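Local coordinates for biphenyl-2,3-diol 1,2-dioxygenase III-related protein (Vibrio cholerae, PDB 3EY8) that is of unconfirmed function but belongs to the metal-binding glyoxalase/bleomycin resistance/dioxygenase superfamily, and may act as a dioxygenase-like enzyme, at residues B[110-115]-B[124-129]; B[20-25]-B[55-60]; B[8-13]-B[49-54]. The protein carries 9 engineered substitutions. All blocks are in the same frame, centred on the assembly; numbering follows the deposited sequence.

Contact 1: residues B[110-115]-B[124-129]; sequences GAITSF and LIEVST
A beta hairpin of the vicinal-oxygen-chelate (VOC) fold brings residues 110-115 against 124-129, the latter carrying Glu126, a calcium ligand of this protein although no metal is bound to this chain here. Two hydrogen-bonded antiparallel pairs hold the strands. Thr113 and Thr129 exchange N-H to O bonds of 3.0 Å (Thr113 N to Thr129 O, and Thr129 N to Thr113 O), and Phe115 and Val127 are joined likewise by two backbone bonds of 2.9 Å (Phe115 N to Val127 O, Val127 N to Phe115 O). Between them Ser114 and Ser128 form the non-hydrogen-bonded pair, their CA atoms only 4.2 Å apart, which brings both hydroxyls to the face that bears Glu126. There a short relay runs: Ser128 OG donates to Ser114 OG at 2.7 Å, and Ser114 OG in turn donates to Glu126 OE2, also at 2.7 Å. The Glu126 chain is fully extended, with CG anti to N (chi1 -177°), which brings OE2 to the Ser114 hydroxyl, met on the anti side of the carboxylate and 17° out of its plane. The other oxygen, OE1, has a weak hydrogen bond to His13 NE2 of the second subunit. On the reverse face Phe115 lies alongside Val127, covered further out by helix 84-93. Val127 CB sits over one face of the Phe115 ring, 4.0 Å from its centroid, while Val127 CG1 touches Phe115 CE2 at 3.6 Å.

Contact 2: residues B[20-25]-B[55-60]; sequences DIPTTT and LHQLGH. Engineered in segment 55-60: His60 (natural residue Asn).
Ile21 and Gln57 meet at an oblique angle, each reaching past the other at the start of helix 21-32. The Gln57 chain runs out extended from the strand end, CG anti to the backbone N (chi1 -177°), and so lifts its amide to the first turn of the helix. Its OE1 takes the N-H of Ile21 in an almost straight bond, 3.1 Å from Ile21 N to Gln57 OE1 with 176° at the hydrogen, although the donor is tilted 33° from the plane of the amide. Below this bond the glutamine CB supplies the apolar contact: Ile21 CD1 comes to 3.9 Å from Gln57 CB, and the same methyl lies against the peptide between His56 and Gln57.

Deeper in, Thr24 and Leu55 point at each other tip to tip, Thr24 CG2 standing 3.8 Å from Leu55 CD1. Thr25 crosses the same leucine at a slant, its CG2 3.6 Å from Leu55 CD1, so two threonine methyls close on one branch of the leucine. Val18 and Ile44 extend this apolar layer within the sheet.

Asp20 turns away from the strand to cap the helix. Its OD2 accepts from both Thr23 N and Thr23 OG1, which approach from opposite faces of the carboxylate, the hydroxyl at 2.6 Å from Asp20 OD2. Helix 21-32 thus starts with an N-cap aspartate and with its first N-H given to Gln57, and packs on the sheet as the helix of a VOC-type beta-alpha-beta-beta-beta module.

Contact 3: residues B[8-13]-B[49-54]; sequences ISHLDH and GHQKIN
His13 and Lys52 adopt the same first torsion, CG between the backbone N and the carbonyl carbon (chi1 62° and 71°), and, set on the same face of neighbouring strands, the two side chains run side by side in the same direction. Their stems touch, His13 CB lying 3.5 Å from Lys52 CG. Further out the extended lysine passes over one face of the imidazole, with CE 4.1 Å above the ring plane and offset toward its rim. The extended chain ends beside its own strand, where Lys52 NZ donates to Asn54 OD1 at 2.8 Å, in the plane of that amide. This bond should fix which way the amide faces, and Asn54 ND2 is left to cross the histidine obliquely, 3.4 Å from His13 CD2, the two planes 48° apart.

The imidazole itself is held at its edge. His13 ND1 donates to Asp12 OD2 at 2.7 Å; the oxygen uses its anti lone pair and lies almost in the ring plane, while His13 NE2 meets a water that is also weakly bound by Asn54 ND2. Asp12 is positioned in turn from the second subunit, whose Tyr130 OH and Ala108 N bond to its two oxygens. Between the backbones the grip is slight, a weak bond of 3.4 Å from Lys52 N to Asp12 O.

Gln51 faces the dimer interface, where its OE1 accepts from Leu11 N of the second subunit. Parallel first and last strands joined in this way belong to the VOC beta-alpha-beta-beta-beta module, and His13 is a calcium ligand of this protein, here without metal.

In the fold
Each half of the chain contributes a mixed four-stranded sheet with strand order 1-4-3-2, the paired-module plan of the VOC superfamily. Contacts 2 and 3 belong to the first: they share strand 51-57 and alternate along the chain, contact 3 joining it to strand 10-18 and contact 2 to the helix that follows, with centres 19 Å apart. Contact 1 comes later, on the hairpin of the second sheet, 25 Å from contact 2 and 18 Å from contact 3 between centres. The calcium ligands His13 and Glu126 lie in contacts 3 and 1; Glu126 of one subunit meets His13 of the other, consistent with a metal site shared across the dimer.

Contact 1: residues B[110-115]-B[124-129]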
loop_
_atom_site.group_PDB
_atom_site.type_symbol
_atom_site.label_atom_id
_atom_site.label_comp_id
_atom_site.label_asym_id
_atom_site.label_seq_id
_atom_site.Cartn_x
_atom_site.Cartn_y
_atom_site.Cartn_z
ATOM N N GLY B 110 -7.330 7.736 -13.449
ATOM C CA GLY B 110 -8.498 8.505 -13.839
ATOM C C GLY B 110 -9.681 8.222 -12.937
ATOM O O GLY B 110 -9.520 7.719 -11.830
ATOM N N ALA B 111 -10.879 8.536 -13.413
ATOM C CA ALA B 111 -12.080 8.367 -12.601
ATOM C C ALA B 111 -12.364 6.902 -12.272
ATOM O O ALA B 111 -12.254 6.015 -13.133
ATOM C CB ALA B 111 -13.275 8.981 -13.305
ATOM N N ILE B 112 -12.735 6.657 -11.019
ATOM C CA ILE B 112 -13.175 5.335 -10.603
ATOM C C ILE B 112 -14.480 5.457 -9.841
ATOM O O ILE B 112 -14.871 6.548 -9.428
ATOM C CB ILE B 112 -12.147 4.643 -9.689
ATOM C CG1 ILE B 112 -11.945 5.458 -8.411
ATOM C CG2 ILE B 112 -10.834 4.414 -10.434
ATOM C CD1 ILE B 112 -10.929 4.854 -7.438
ATOM N N THR B 113 -15.156 4.328 -9.670
ATOM C CA THR B 113 -16.311 4.249 -8.793
ATOM C C THR B 113 -15.980 3.291 -7.648
ATOM O O THR B 113 -15.447 2.204 -7.889
ATOM C CB THR B 113 -17.547 3.764 -9.560
ATOM O OG1 THR B 113 -17.753 4.613 -10.701
ATOM C CG2 THR B 113 -18.774 3.807 -8.675
ATOM N N SER B 114 -16.285 3.696 -6.413
ATOM C CA SER B 114 -15.803 2.984 -5.226
ATOM C C SER B 114 -16.925 2.618 -4.255
ATOM O O SER B 114 -17.970 3.265 -4.231
ATOM C CB SER B 114 -14.784 3.856 -4.466
ATOM O OG SER B 114 -13.641 4.157 -5.240
ATOM N N PHE B 115 -16.693 1.580 -3.452
ATOM C CA PHE B 115 -17.457 1.371 -2.227
ATOM C C PHE B 115 -16.490 1.027 -1.092
ATOM O O PHE B 115 -15.344 0.670 -1.350
ATOM C CB PHE B 115 -18.599 0.348 -2.389
ATOM C CG PHE B 115 -18.155 -1.088 -2.579
ATOM C CD1 PHE B 115 -18.112 -1.968 -1.504
ATOM C CD2 PHE B 115 -17.844 -1.575 -3.842
ATOM C CE1 PHE B 115 -17.741 -3.297 -1.682
ATOM C CE2 PHE B 115 -17.471 -2.900 -4.022
ATOM C CZ PHE B 115 -17.421 -3.759 -2.939
ATOM N N LEU B 124 -9.378 0.574 6.503
ATOM C CA LEU B 124 -10.374 1.014 5.537
ATOM C C LEU B 124 -10.091 0.403 4.173
ATOM O O LEU B 124 -8.998 0.579 3.621
ATOM C CB LEU B 124 -10.385 2.538 5.414
ATOM C CG LEU B 124 -11.450 3.129 4.484
ATOM C CD1 LEU B 124 -12.871 2.763 4.951
ATOM C CD2 LEU B 124 -11.285 4.640 4.392
ATOM N N ILE B 125 -11.077 -0.317 3.641
ATOM C CA ILE B 125 -10.938 -0.963 2.344
ATOM C C ILE B 125 -11.874 -0.318 1.329
ATOM O O ILE B 125 -13.085 -0.205 1.544
ATOM C CB ILE B 125 -11.187 -2.489 2.430
ATOM C CG1 ILE B 125 -10.341 -3.124 3.546
ATOM C CG2 ILE B 125 -10.908 -3.152 1.090
ATOM C CD1 ILE B 125 -8.822 -2.938 3.384
ATOM N N GLU B 126 -11.291 0.125 0.224
ATOM C CA GLU B 126 -12.024 0.756 -0.854
ATOM C C GLU B 126 -11.910 -0.172 -2.051
ATOM O O GLU B 126 -10.809 -0.449 -2.520
ATOM C CB GLU B 126 -11.387 2.118 -1.169
ATOM C CG GLU B 126 -12.097 2.931 -2.246
ATOM C CD GLU B 126 -11.362 4.222 -2.562
ATOM O OE1 GLU B 126 -10.290 4.467 -1.962
ATOM O OE2 GLU B 126 -11.852 4.989 -3.414
ATOM N N VAL B 127 -13.043 -0.683 -2.521
ATOM C CA VAL B 127 -13.059 -1.542 -3.694
ATOM C C VAL B 127 -13.640 -0.751 -4.851
ATOM O O VAL B 127 -14.691 -0.116 -4.713
ATOM C CB VAL B 127 -13.880 -2.811 -3.437
ATOM C CG1 VAL B 127 -14.062 -3.607 -4.727
ATOM C CG2 VAL B 127 -13.196 -3.654 -2.364
ATOM N N SER B 128 -12.946 -0.770 -5.985
ATOM C CA SER B 128 -13.252 0.175 -7.059
ATOM C C SER B 128 -13.178 -0.424 -8.453
ATOM O O SER B 128 -12.567 -1.473 -8.670
ATOM C CB SER B 128 -12.305 1.374 -6.984
ATOM O OG SER B 128 -12.251 1.903 -5.667
ATOM N N THR B 129 -13.803 0.268 -9.398
ATOM C CA THR B 129 -13.761 -0.134 -10.801
ATOM C C THR B 129 -13.407 1.066 -11.669
ATOM O O THR B 129 -13.731 2.203 -11.325
ATOM C CB THR B 129 -15.118 -0.692 -11.265
ATOM O OG1 THR B 129 -15.023 -1.093 -12.638
ATOM C CG2 THR B 129 -16.207 0.357 -11.137
#

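Contact 2: residues B[20-25]-B[55-60]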
loop_
_atom_site.group_PDB
_atom_site.type_symbol
_atom_site.label_atom_id
_atom_site.label_comp_id
_atom_site.label_asym_id
_atom_site.label_seq_id
_atom_site.Cartn_x
_atom_site.Cartn_y
_atom_site.Cartn_z
ATOM N N ASP B 20 -5.007 -10.767 14.774
ATOM C CA ASP B 20 -5.132 -12.208 14.615
ATOM C C ASP B 20 -5.024 -12.565 13.141
ATOM O O ASP B 20 -5.926 -12.275 12.352
ATOM C CB ASP B 20 -6.473 -12.700 15.181
ATOM C CG ASP B 20 -6.570 -14.217 15.223
ATOM O OD1 ASP B 20 -5.853 -14.842 16.031
ATOM O OD2 ASP B 20 -7.367 -14.785 14.452
ATOM N N ILE B 21 -3.920 -13.207 12.775
ATOM C CA ILE B 21 -3.694 -13.594 11.388
ATOM C C ILE B 21 -4.798 -14.490 10.808
ATOM O O ILE B 21 -5.297 -14.212 9.726
ATOM C CB ILE B 21 -2.285 -14.185 11.170
ATOM C CG1 ILE B 21 -1.248 -13.055 11.227
ATOM C CG2 ILE B 21 -2.214 -14.905 9.836
ATOM C CD1 ILE B 21 0.190 -13.501 11.050
ATOM N N PRO B 22 -5.205 -15.555 11.528
ATOM C CA PRO B 22 -6.279 -16.393 10.972
ATOM C C PRO B 22 -7.578 -15.637 10.673
ATOM O O PRO B 22 -8.207 -15.885 9.644
ATOM C CB PRO B 22 -6.510 -17.437 12.073
ATOM C CG PRO B 22 -5.183 -17.530 12.763
ATOM C CD PRO B 22 -4.684 -16.108 12.790
ATOM N N THR B 23 -7.975 -14.735 11.564
ATOM C CA THR B 23 -9.174 -13.930 11.363
ATOM C C THR B 23 -9.025 -13.099 10.091
ATOM O O THR B 23 -9.928 -13.029 9.241
ATOM C CB THR B 23 -9.415 -13.015 12.566
ATOM O OG1 THR B 23 -9.697 -13.824 13.721
ATOM C CG2 THR B 23 -10.576 -12.067 12.305
ATOM N N THR B 24 -7.855 -12.493 9.946
ATOM C CA THR B 24 -7.561 -11.686 8.767
ATOM C C THR B 24 -7.536 -12.500 7.461
ATOM O O THR B 24 -8.133 -12.096 6.468
ATOM C CB THR B 24 -6.244 -10.947 8.962
ATOM O OG1 THR B 24 -6.381 -10.036 10.062
ATOM C CG2 THR B 24 -5.863 -10.164 7.705
ATOM N N THR B 25 -6.862 -13.646 7.455
ATOM C CA THR B 25 -6.797 -14.434 6.227
ATOM C C THR B 25 -8.183 -14.947 5.824
ATOM O O THR B 25 -8.557 -14.883 4.646
ATOM C CB THR B 25 -5.748 -15.568 6.300
ATOM O OG1 THR B 25 -6.051 -16.431 7.397
ATOM C CG2 THR B 25 -4.346 -14.988 6.498
ATOM N N LEU B 55 1.446 -10.238 6.205
ATOM C CA LEU B 55 0.783 -10.066 7.491
ATOM C C LEU B 55 1.753 -10.341 8.634
ATOM O O LEU B 55 2.443 -11.363 8.626
ATOM C CB LEU B 55 -0.413 -11.015 7.604
ATOM C CG LEU B 55 -1.512 -10.826 6.556
ATOM C CD1 LEU B 55 -2.608 -11.880 6.711
ATOM C CD2 LEU B 55 -2.091 -9.410 6.631
ATOM N N HIS B 56 1.799 -9.428 9.606
ATOM C CA HIS B 56 2.477 -9.663 10.885
ATOM C C HIS B 56 1.421 -9.688 11.975
ATOM O O HIS B 56 0.509 -8.865 11.978
ATOM C CB HIS B 56 3.446 -8.528 11.224
ATOM C CG HIS B 56 4.606 -8.404 10.286
ATOM N ND1 HIS B 56 5.650 -7.532 10.514
ATOM C CD2 HIS B 56 4.894 -9.039 9.127
ATOM C CE1 HIS B 56 6.522 -7.626 9.527
ATOM N NE2 HIS B 56 6.086 -8.533 8.671
ATOM N N GLN B 57 1.533 -10.616 12.914
ATOM C CA GLN B 57 0.622 -10.576 14.045
ATOM C C GLN B 57 1.179 -9.646 15.108
ATOM O O GLN B 57 2.372 -9.681 15.422
ATOM C CB GLN B 57 0.370 -11.964 14.625
ATOM C CG GLN B 57 -0.639 -11.936 15.765
ATOM C CD GLN B 57 -1.324 -13.270 15.974
ATOM O OE1 GLN B 57 -1.850 -13.875 15.031
ATOM N NE2 GLN B 57 -1.334 -13.732 17.219
ATOM N N LEU B 58 0.316 -8.791 15.641
ATOM C CA LEU B 58 0.713 -7.882 16.706
ATOM C C LEU B 58 1.374 -8.690 17.823
ATOM O O LEU B 58 0.813 -9.676 18.304
ATOM C CB LEU B 58 -0.509 -7.131 17.235
ATOM C CG LEU B 58 -0.248 -6.015 18.245
ATOM C CD1 LEU B 58 0.566 -4.896 17.623
ATOM C CD2 LEU B 58 -1.573 -5.487 18.767
ATOM N N GLY B 59 2.581 -8.284 18.207
ATOM C CA GLY B 59 3.329 -8.975 19.244
ATOM C C GLY B 59 4.302 -9.998 18.688
ATOM O O GLY B 59 5.065 -10.618 19.438
ATOM N N HIS B 60 4.270 -10.180 17.369
ATOM C CA HIS B 60 5.152 -11.117 16.684
ATOM C C HIS B 60 5.600 -10.511 15.364
ATOM O O HIS B 60 5.594 -11.160 14.325
ATOM C CB HIS B 60 4.451 -12.455 16.475
ATOM C CG HIS B 60 3.872 -13.016 17.732
ATOM N ND1 HIS B 60 4.581 -13.850 18.569
ATOM C CD2 HIS B 60 2.665 -12.831 18.318
ATOM C CE1 HIS B 60 3.828 -14.170 19.608
ATOM N NE2 HIS B 60 2.663 -13.562 19.481
#

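Contact 3: residues B[8-13]-B[49-54]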
loop_
_atom_site.group_PDB
_atom_site.type_symbol
_atom_site.label_atom_id
_atom_site.label_comp_id
_atom_site.label_asym_id
_atom_site.label_seq_id
_atom_site.Cartn_x
_atom_site.Cartn_y
_atom_site.Cartn_z
ATOM N N ILE B 8 10.296 5.005 -9.634
ATOM C CA ILE B 8 9.696 3.812 -9.059
ATOM C C ILE B 8 8.677 3.269 -10.061
ATOM O O ILE B 8 7.900 4.026 -10.646
ATOM C CB ILE B 8 8.997 4.132 -7.712
ATOM C CG1 ILE B 8 10.036 4.489 -6.645
ATOM C CG2 ILE B 8 8.109 2.961 -7.272
ATOM C CD1 ILE B 8 11.048 3.372 -6.333
ATOM N N SER B 9 8.688 1.956 -10.260
ATOM C CA SER B 9 7.806 1.311 -11.215
ATOM C C SER B 9 6.433 1.007 -10.623
ATOM O O SER B 9 5.402 1.310 -11.228
ATOM C CB SER B 9 8.450 0.018 -11.725
ATOM O OG SER B 9 7.509 -0.783 -12.415
ATOM N N HIS B 10 6.415 0.382 -9.454
ATOM C CA HIS B 10 5.148 -0.007 -8.845
ATOM C C HIS B 10 5.347 -0.482 -7.419
ATOM O O HIS B 10 6.475 -0.665 -6.977
ATOM C CB HIS B 10 4.465 -1.102 -9.676
ATOM C CG HIS B 10 5.229 -2.389 -9.745
ATOM N ND1 HIS B 10 6.216 -2.619 -10.678
ATOM C CD2 HIS B 10 5.123 -3.529 -9.021
ATOM C CE1 HIS B 10 6.696 -3.840 -10.516
ATOM N NE2 HIS B 10 6.051 -4.413 -9.515
ATOM N N LEU B 11 4.248 -0.683 -6.701
ATOM C CA LEU B 11 4.313 -1.212 -5.349
ATOM C C LEU B 11 4.249 -2.732 -5.406
ATOM O O LEU B 11 3.306 -3.298 -5.962
ATOM C CB LEU B 11 3.158 -0.673 -4.499
ATOM C CG LEU B 11 3.124 -1.195 -3.053
ATOM C CD1 LEU B 11 4.054 -0.380 -2.154
ATOM C CD2 LEU B 11 1.709 -1.184 -2.492
ATOM N N ASP B 12 5.247 -3.398 -4.841
ATOM C CA ASP B 12 5.270 -4.856 -4.869
ATOM C C ASP B 12 4.403 -5.451 -3.767
ATOM O O ASP B 12 3.647 -6.399 -3.982
ATOM C CB ASP B 12 6.691 -5.389 -4.729
ATOM C CG ASP B 12 6.751 -6.899 -4.867
ATOM O OD1 ASP B 12 6.745 -7.378 -6.014
ATOM O OD2 ASP B 12 6.795 -7.601 -3.837
ATOM N N HIS B 13 4.529 -4.898 -2.571
ATOM C CA HIS B 13 3.719 -5.349 -1.457
ATOM C C HIS B 13 3.758 -4.332 -0.336
ATOM O O HIS B 13 4.512 -3.348 -0.401
ATOM C CB HIS B 13 4.170 -6.734 -0.964
ATOM C CG HIS B 13 5.574 -6.785 -0.434
ATOM N ND1 HIS B 13 6.664 -7.059 -1.237
ATOM C CD2 HIS B 13 6.060 -6.646 0.823
ATOM C CE1 HIS B 13 7.760 -7.067 -0.499
ATOM N NE2 HIS B 13 7.422 -6.820 0.754
ATOM N N GLY B 49 -3.566 -10.626 -7.958
ATOM C CA GLY B 49 -2.839 -10.260 -9.158
ATOM C C GLY B 49 -1.395 -10.689 -9.019
ATOM O O GLY B 49 -1.117 -11.841 -8.687
ATOM N N HIS B 50 -0.479 -9.754 -9.238
ATOM C CA HIS B 50 0.956 -10.012 -9.111
ATOM C C HIS B 50 1.578 -9.312 -7.899
ATOM O O HIS B 50 2.791 -9.093 -7.851
ATOM C CB HIS B 50 1.687 -9.568 -10.382
ATOM C CG HIS B 50 1.357 -10.389 -11.588
ATOM N ND1 HIS B 50 0.919 -9.833 -12.771
ATOM C CD2 HIS B 50 1.394 -11.728 -11.792
ATOM C CE1 HIS B 50 0.707 -10.793 -13.653
ATOM N NE2 HIS B 50 0.987 -11.952 -13.084
ATOM N N GLN B 51 0.744 -8.956 -6.926
ATOM C CA GLN B 51 1.210 -8.273 -5.731
ATOM C C GLN B 51 0.789 -9.088 -4.514
ATOM O O GLN B 51 0.154 -10.135 -4.657
ATOM C CB GLN B 51 0.643 -6.846 -5.687
ATOM C CG GLN B 51 0.998 -6.021 -6.940
ATOM C CD GLN B 51 0.277 -4.672 -7.041
ATOM O OE1 GLN B 51 -0.909 -4.547 -6.725
ATOM N NE2 GLN B 51 0.997 -3.661 -7.516
ATOM N N LYS B 52 1.157 -8.635 -3.323
ATOM C CA LYS B 52 0.722 -9.305 -2.105
ATOM C C LYS B 52 0.708 -8.339 -0.937
ATOM O O LYS B 52 1.258 -7.240 -1.014
ATOM C CB LYS B 52 1.640 -10.478 -1.770
ATOM C CG LYS B 52 3.038 -10.064 -1.296
ATOM C CD LYS B 52 3.805 -11.275 -0.780
ATOM C CE LYS B 52 5.248 -10.932 -0.442
ATOM N NZ LYS B 52 5.854 -11.990 0.421
ATOM N N ILE B 53 0.057 -8.760 0.142
ATOM C CA ILE B 53 0.152 -8.070 1.413
ATOM C C ILE B 53 0.734 -9.048 2.425
ATOM O O ILE B 53 0.211 -10.150 2.596
ATOM C CB ILE B 53 -1.230 -7.603 1.866
ATOM C CG1 ILE B 53 -1.717 -6.471 0.961
ATOM C CG2 ILE B 53 -1.197 -7.170 3.327
ATOM C CD1 ILE B 53 -3.192 -6.192 1.085
ATOM N N ASN B 54 1.839 -8.671 3.059
ATOM C CA ASN B 54 2.417 -9.489 4.118
ATOM C C ASN B 54 1.688 -9.198 5.419
ATOM O O ASN B 54 1.343 -8.047 5.703
ATOM C CB ASN B 54 3.910 -9.194 4.299
ATOM C CG ASN B 54 4.782 -9.812 3.202
ATOM O OD1 ASN B 54 4.392 -10.780 2.539
ATOM N ND2 ASN B 54 5.979 -9.258 3.024
HETATM O O HOH W 1 5.435 -7.098 -8.343
HETATM O O HOH W 2 8.199 -6.854 3.629
#